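Long-range contacts in long form salivary protein D7L1 (Culex quinquefasciatus, PDB 6V4C), which binds and sequesters adenine nucleotides, above all ATP and ADP, inhibiting platelet aggregation in the host and so helping female mosquitoes to feed on blood: residues 157-162 against 175-180; 183-188 against 234-239. One frame throughout, in Å; residues are numbered along the deposited sequence. Where two conformers were deposited one is given.

Interaction 1: residues 157-162 against 175-180; sequences QFYQDG and SDDPKF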
loop_
_atom_site.group_PDB
_atom_site.type_symbol
_atom_site.label_atom_id
_atom_site.label_comp_id
_atom_site.label_asym_id
_atom_site.label_seq_id
_atom_site.Cartn_x
_atom_site.Cartn_y
_atom_site.Cartn_z
ATOM N N GLN A 157 -19.477 2.455 -2.298
ATOM C CA GLN A 157 -19.720 3.886 -2.422
ATOM C C GLN A 157 -20.543 4.221 -3.657
ATOM O O GLN A 157 -21.239 5.242 -3.673
ATOM C CB GLN A 157 -18.393 4.644 -2.484
ATOM C CG GLN A 157 -17.465 4.401 -1.307
ATOM C CD GLN A 157 -16.139 5.119 -1.470
ATOM O OE1 GLN A 157 -16.092 6.271 -1.901
ATOM N NE2 GLN A 157 -15.051 4.436 -1.138
ATOM N N PHE A 158 -20.479 3.383 -4.692
ATOM C CA PHE A 158 -21.071 3.708 -5.980
ATOM C C PHE A 158 -22.158 2.753 -6.442
ATOM O O PHE A 158 -22.957 3.136 -7.304
ATOM C CB PHE A 158 -19.986 3.787 -7.067
ATOM C CG PHE A 158 -18.822 4.660 -6.692
ATOM C CD1 PHE A 158 -18.998 6.019 -6.487
ATOM C CD2 PHE A 158 -17.558 4.122 -6.537
ATOM C CE1 PHE A 158 -17.932 6.827 -6.135
ATOM C CE2 PHE A 158 -16.487 4.924 -6.188
ATOM C CZ PHE A 158 -16.674 6.279 -5.987
ATOM N N TYR A 159 -22.224 1.537 -5.902
ATOM C CA TYR A 159 -23.168 0.541 -6.376
ATOM C C TYR A 159 -24.015 0.016 -5.228
ATOM O O TYR A 159 -23.544 -0.123 -4.094
ATOM C CB TYR A 159 -22.451 -0.652 -7.018
ATOM C CG TYR A 159 -21.697 -0.320 -8.279
ATOM C CD1 TYR A 159 -22.367 -0.129 -9.480
ATOM C CD2 TYR A 159 -20.315 -0.206 -8.272
ATOM C CE1 TYR A 159 -21.681 0.171 -10.639
ATOM C CE2 TYR A 159 -19.619 0.095 -9.425
ATOM C CZ TYR A 159 -20.306 0.283 -10.607
ATOM O OH TYR A 159 -19.616 0.584 -11.759
ATOM N N GLN A 160 -25.274 -0.280 -5.537
ATOM C CA GLN A 160 -26.107 -1.056 -4.635
ATOM C C GLN A 160 -25.749 -2.527 -4.771
ATOM O O GLN A 160 -25.479 -3.014 -5.873
ATOM C CB GLN A 160 -27.583 -0.871 -4.978
ATOM C CG GLN A 160 -28.132 0.502 -4.651
ATOM C CD GLN A 160 -29.645 0.506 -4.554
ATOM O OE1 GLN A 160 -30.326 1.212 -5.298
ATOM N NE2 GLN A 160 -30.181 -0.288 -3.631
ATOM N N ASP A 161 -25.737 -3.230 -3.641
ATOM C CA ASP A 161 -25.446 -4.656 -3.649
ATOM C C ASP A 161 -26.400 -5.377 -4.589
ATOM O O ASP A 161 -27.615 -5.174 -4.539
ATOM C CB ASP A 161 -25.586 -5.220 -2.234
ATOM C CG ASP A 161 -24.467 -4.772 -1.314
ATOM O OD1 ASP A 161 -23.618 -3.969 -1.753
ATOM O OD2 ASP A 161 -24.434 -5.231 -0.152
ATOM N N GLY A 162 -25.837 -6.199 -5.469
ATOM C CA GLY A 162 -26.623 -7.025 -6.355
ATOM C C GLY A 162 -27.145 -6.349 -7.602
ATOM O O GLY A 162 -27.806 -7.015 -8.408
ATOM N N SER A 175 -17.146 -2.345 -16.711
ATOM C CA SER A 175 -18.538 -1.987 -16.926
ATOM C C SER A 175 -18.597 -0.723 -17.766
ATOM O O SER A 175 -17.775 0.183 -17.599
ATOM C CB SER A 175 -19.271 -1.756 -15.602
ATOM O OG SER A 175 -20.556 -1.200 -15.821
ATOM N N ASP A 176 -19.580 -0.672 -18.664
ATOM C CA ASP A 176 -19.819 0.499 -19.496
ATOM C C ASP A 176 -20.681 1.546 -18.805
ATOM O O ASP A 176 -20.797 2.663 -19.321
ATOM C CB ASP A 176 -20.512 0.078 -20.794
ATOM C CG ASP A 176 -21.784 -0.710 -20.540
ATOM O OD1 ASP A 176 -21.706 -1.781 -19.899
ATOM O OD2 ASP A 176 -22.867 -0.253 -20.965
ATOM N N ASP A 177 -21.284 1.219 -17.662
ATOM C CA ASP A 177 -22.219 2.125 -17.018
ATOM C C ASP A 177 -21.487 3.356 -16.481
ATOM O O ASP A 177 -20.279 3.319 -16.244
ATOM C CB ASP A 177 -22.972 1.404 -15.899
ATOM C CG ASP A 177 -22.183 1.340 -14.609
ATOM O OD1 ASP A 177 -21.183 0.594 -14.546
ATOM O OD2 ASP A 177 -22.567 2.047 -13.654
ATOM N N PRO A 178 -22.205 4.471 -16.293
ATOM C CA PRO A 178 -21.526 5.722 -15.918
ATOM C C PRO A 178 -20.873 5.711 -14.543
ATOM O O PRO A 178 -19.947 6.496 -14.315
ATOM C CB PRO A 178 -22.646 6.771 -15.998
ATOM C CG PRO A 178 -23.907 5.986 -15.835
ATOM C CD PRO A 178 -23.645 4.680 -16.523
ATOM N N LYS A 179 -21.328 4.854 -13.622
ATOM C CA LYS A 179 -20.732 4.801 -12.292
ATOM C C LYS A 179 -19.330 4.206 -12.303
ATOM O O LYS A 179 -18.578 4.412 -11.345
ATOM C CB LYS A 179 -21.610 3.980 -11.345
ATOM C CG LYS A 179 -22.980 4.565 -11.061
ATOM C CD LYS A 179 -23.873 3.505 -10.430
ATOM C CE LYS A 179 -25.077 4.116 -9.737
ATOM N NZ LYS A 179 -25.922 3.064 -9.105
ATOM N N PHE A 180 -18.963 3.470 -13.356
ATOM C CA PHE A 180 -17.660 2.814 -13.384
ATOM C C PHE A 180 -16.508 3.802 -13.506
ATOM O O PHE A 180 -15.370 3.453 -13.169
ATOM C CB PHE A 180 -17.594 1.765 -14.497
ATOM C CG PHE A 180 -16.395 0.860 -14.399
ATOM C CD1 PHE A 180 -16.367 -0.175 -13.479
ATOM C CD2 PHE A 180 -15.294 1.053 -15.219
ATOM C CE1 PHE A 180 -15.264 -1.009 -13.380
ATOM C CE2 PHE A 180 -14.186 0.223 -15.127
ATOM C CZ PHE A 180 -14.172 -0.809 -14.206
#

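Interaction 2: residues 183-188 against 234-239; sequences HSNCTT and SKARDY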
loop_
_atom_site.group_PDB
_atom_site.type_symbol
_atom_site.label_atom_id
_atom_site.label_comp_id
_atom_site.label_asym_id
_atom_site.label_seq_id
_atom_site.Cartn_x
_atom_site.Cartn_y
_atom_site.Cartn_z
ATOM N N HIS A 183 -15.835 4.447 -9.921
ATOM C CA HIS A 183 -15.386 3.230 -9.252
ATOM C C HIS A 183 -13.960 2.875 -9.653
ATOM O O HIS A 183 -13.124 2.567 -8.796
ATOM C CB HIS A 183 -16.348 2.079 -9.557
ATOM C CG HIS A 183 -16.020 0.810 -8.835
ATOM N ND1 HIS A 183 -15.602 -0.331 -9.487
ATOM C CD2 HIS A 183 -16.046 0.499 -7.517
ATOM C CE1 HIS A 183 -15.386 -1.288 -8.603
ATOM N NE2 HIS A 183 -15.648 -0.810 -7.400
ATOM N N SER A 184 -13.663 2.915 -10.954
ATOM C CA SER A 184 -12.315 2.586 -11.407
ATOM C C SER A 184 -11.302 3.650 -11.001
ATOM O O SER A 184 -10.123 3.334 -10.809
ATOM C CB SER A 184 -12.295 2.328 -12.916
ATOM O OG SER A 184 -12.826 3.429 -13.634
ATOM N N ASN A 185 -11.731 4.906 -10.858
ATOM C CA ASN A 185 -10.840 5.907 -10.280
ATOM C C ASN A 185 -10.490 5.554 -8.838
ATOM O O ASN A 185 -9.328 5.655 -8.425
ATOM C CB ASN A 185 -11.481 7.294 -10.360
ATOM C CG ASN A 185 -10.626 8.370 -9.714
ATOM O OD1 ASN A 185 -9.585 8.755 -10.250
ATOM N ND2 ASN A 185 -11.064 8.865 -8.565
ATOM N N CYS A 186 -11.485 5.121 -8.065
ATOM C CA CYS A 186 -11.247 4.749 -6.675
ATOM C C CYS A 186 -10.327 3.538 -6.574
ATOM O O CYS A 186 -9.400 3.523 -5.754
ATOM C CB CYS A 186 -12.591 4.479 -5.993
ATOM S SG CYS A 186 -12.545 4.067 -4.224
ATOM N N THR A 187 -10.548 2.520 -7.410
ATOM C CA THR A 187 -9.789 1.280 -7.273
ATOM C C THR A 187 -8.387 1.398 -7.866
ATOM O O THR A 187 -7.426 0.869 -7.296
ATOM C CB THR A 187 -10.557 0.106 -7.889
ATOM O OG1 THR A 187 -10.805 0.360 -9.277
ATOM C CG2 THR A 187 -11.892 -0.096 -7.174
ATOM N N THR A 188 -8.252 2.076 -9.010
ATOM C CA THR A 188 -6.929 2.280 -9.595
ATOM C C THR A 188 -6.038 3.092 -8.661
ATOM O O THR A 188 -4.840 2.811 -8.527
ATOM C CB THR A 188 -7.061 2.964 -10.961
ATOM O OG1 THR A 188 -7.952 2.207 -11.788
ATOM C CG2 THR A 188 -5.717 3.057 -11.653
ATOM N N SER A 234 -12.110 11.056 -17.288
ATOM C CA SER A 234 -12.208 9.616 -17.077
ATOM C C SER A 234 -10.837 8.970 -17.180
ATOM O O SER A 234 -10.669 7.924 -17.813
ATOM C CB SER A 234 -13.177 8.987 -18.074
ATOM O OG SER A 234 -12.763 9.242 -19.406
ATOM N N LYS A 235 -9.837 9.580 -16.538
ATOM C CA LYS A 235 -8.449 9.197 -16.778
ATOM C C LYS A 235 -8.172 7.770 -16.317
ATOM O O LYS A 235 -7.666 6.947 -17.090
ATOM C CB LYS A 235 -7.507 10.183 -16.090
ATOM C CG LYS A 235 -6.054 10.024 -16.499
ATOM C CD LYS A 235 -5.168 11.041 -15.802
ATOM C CE LYS A 235 -3.738 10.961 -16.311
ATOM N NZ LYS A 235 -2.830 11.865 -15.551
ATOM N N ALA A 236 -8.488 7.460 -15.057
ATOM C CA ALA A 236 -8.220 6.121 -14.538
ATOM C C ALA A 236 -8.984 5.064 -15.324
ATOM O O ALA A 236 -8.425 4.022 -15.688
ATOM C CB ALA A 236 -8.571 6.051 -13.050
ATOM N N ARG A 237 -10.264 5.322 -15.607
ATOM C CA ARG A 237 -11.068 4.369 -16.366
ATOM C C ARG A 237 -10.422 4.049 -17.708
ATOM O O ARG A 237 -10.355 2.882 -18.112
ATOM C CB ARG A 237 -12.481 4.928 -16.566
ATOM C CG ARG A 237 -13.539 3.912 -17.010
ATOM C CD ARG A 237 -13.566 3.704 -18.524
ATOM N NE ARG A 237 -13.578 4.967 -19.263
ATOM C CZ ARG A 237 -14.681 5.594 -19.659
ATOM N NH1 ARG A 237 -15.872 5.082 -19.392
ATOM N NH2 ARG A 237 -14.591 6.738 -20.325
ATOM N N ASP A 238 -9.932 5.075 -18.408
ATOM C CA ASP A 238 -9.382 4.864 -19.743
ATOM C C ASP A 238 -8.088 4.058 -19.695
ATOM O O ASP A 238 -7.893 3.144 -20.503
ATOM C CB ASP A 238 -9.171 6.208 -20.445
ATOM C CG ASP A 238 -10.471 6.967 -20.657
ATOM O OD1 ASP A 238 -11.537 6.320 -20.752
ATOM O OD2 ASP A 238 -10.428 8.213 -20.729
ATOM N N TYR A 239 -7.192 4.385 -18.763
ATOM C CA TYR A 239 -5.971 3.599 -18.623
ATOM C C TYR A 239 -6.281 2.186 -18.140
ATOM O O TYR A 239 -5.669 1.216 -18.602
ATOM C CB TYR A 239 -5.000 4.298 -17.672
ATOM C CG TYR A 239 -4.239 5.440 -18.312
ATOM C CD1 TYR A 239 -3.268 5.197 -19.277
ATOM C CD2 TYR A 239 -4.484 6.758 -17.945
ATOM C CE1 TYR A 239 -2.564 6.236 -19.864
ATOM C CE2 TYR A 239 -3.782 7.804 -18.527
ATOM C CZ TYR A 239 -2.825 7.535 -19.485
ATOM O OH TYR A 239 -2.128 8.569 -20.066
HETATM O O HOH W 1 -9.231 9.376 -12.987
#

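Interaction 1: residues 157-162 against 175-180
Tyr159 makes the polar approach between 157-162 and 175-180: its OH lies 3.2 Å from Asp177 OD1, with that oxygen at the ring edge and in the ring plane. Ring and carboxylate planes stand 52° apart. The placing of OD1 is uncertain, so this hydrogen bond is itself doubtful. The other carboxylate oxygen, OD2, accepts from Lys179 N (3.1 Å), a capping bond made from well above the carboxylate plane (66°). Asp177 thus serves the start of helix 179-190 and probably also holds the tyrosine.

Van der Waals contacts run alongside. Lys179, extended beyond CG, runs antiparallel to the tyrosine side chain; its CB lies 3.9 Å from Tyr159 CE1, obliquely to the ring, and in the conformer given its CD approaches Phe158 O. Phe180 offers CB at 3.6 Å from Tyr159 OH. With CG anti to the backbone N (chi1 -168°), the Phe180 ring presents its edge to the same hydroxyl, which lies near the ring plane.

The contact joins the end of helix 150-158 to the start of helix 179-190 within a PBP/GOBP-family region. Helix 164-172 packs against it through Val169, which touches both Tyr159 and Phe180, while Tyr166 lays its ring nearly parallel to that of Tyr159.

Interaction 2: residues 183-188 against 234-239
Ser184 O, which faces Ala236 CB across the contact, is gripped by two donors of Thr188. The OG1 hydroxyl donates at 2.6 Å, tilted 27° from the carbonyl plane, and the backbone N makes the ordinary helical bond; the two reach the oxygen from opposite faces of its plane. The OG1 bond holds the rotation of the Thr188 side chain, with OG1 beside its own backbone N (chi1 -54°). Thr188 CB packs 4.0 Å from Ala236 CB.

The alanine methyl is the centre of the contact. It points at helix 183-188 and comes closest to Asn185 CA, at 3.6 Å, so the backbones approach tightly: Asn185 and Ala236 have CA atoms 5.0 Å apart. No direct hydrogen bond crosses. Instead a water bridges the helices, donating to Asn185 OD1 and accepting from Ala236 N (2.9 Å), and thereby serves an amide in the first turn of helix 235-247. The same OD1 accepts from Arg189 NE.

Ser184 OG rests 3.3 Å from Arg237 CB, while its polar partner is Phe180 O, one turn back. The bent arginine turns its guanidinium to Asp238 in a salt bridge, gripping OD1 side-on with NE (2.9 Å) and NH2, with OD1 near the guanidinium plane.

The short segments cross at 79° with axes 7.9 Å apart, nearly perpendicular packing within the all-helical PBP/GOBP-type fold. Helix 150-158 also meets helix 179-190, linked to it by the Cys154-Cys186 disulfide, and Arg237 extends the joint with helix 235-247 to Phe180 and Ile181.

From the N terminus, the chain leaves helix 150-158, runs through helix 164-172 and returns at 175-180, where interaction 1 closes a short loop of 12 intervening residues. Interaction 2 opens only afterwards, at 183-188, and closes a longer loop of 45 residues at 234-239. The two are in series, neither nested nor crossed, and share helix 179-190, with centres 13 Å apart. Direct packing connects them: Phe158 CD2 lies 3.6 Å from His183 CA, and Phe180 CD2 lies 3.8 Å from Arg237 CG. Helix 179-190 therefore ties helix 150-158 to helix 235-247 within one PBP/GOBP-family region.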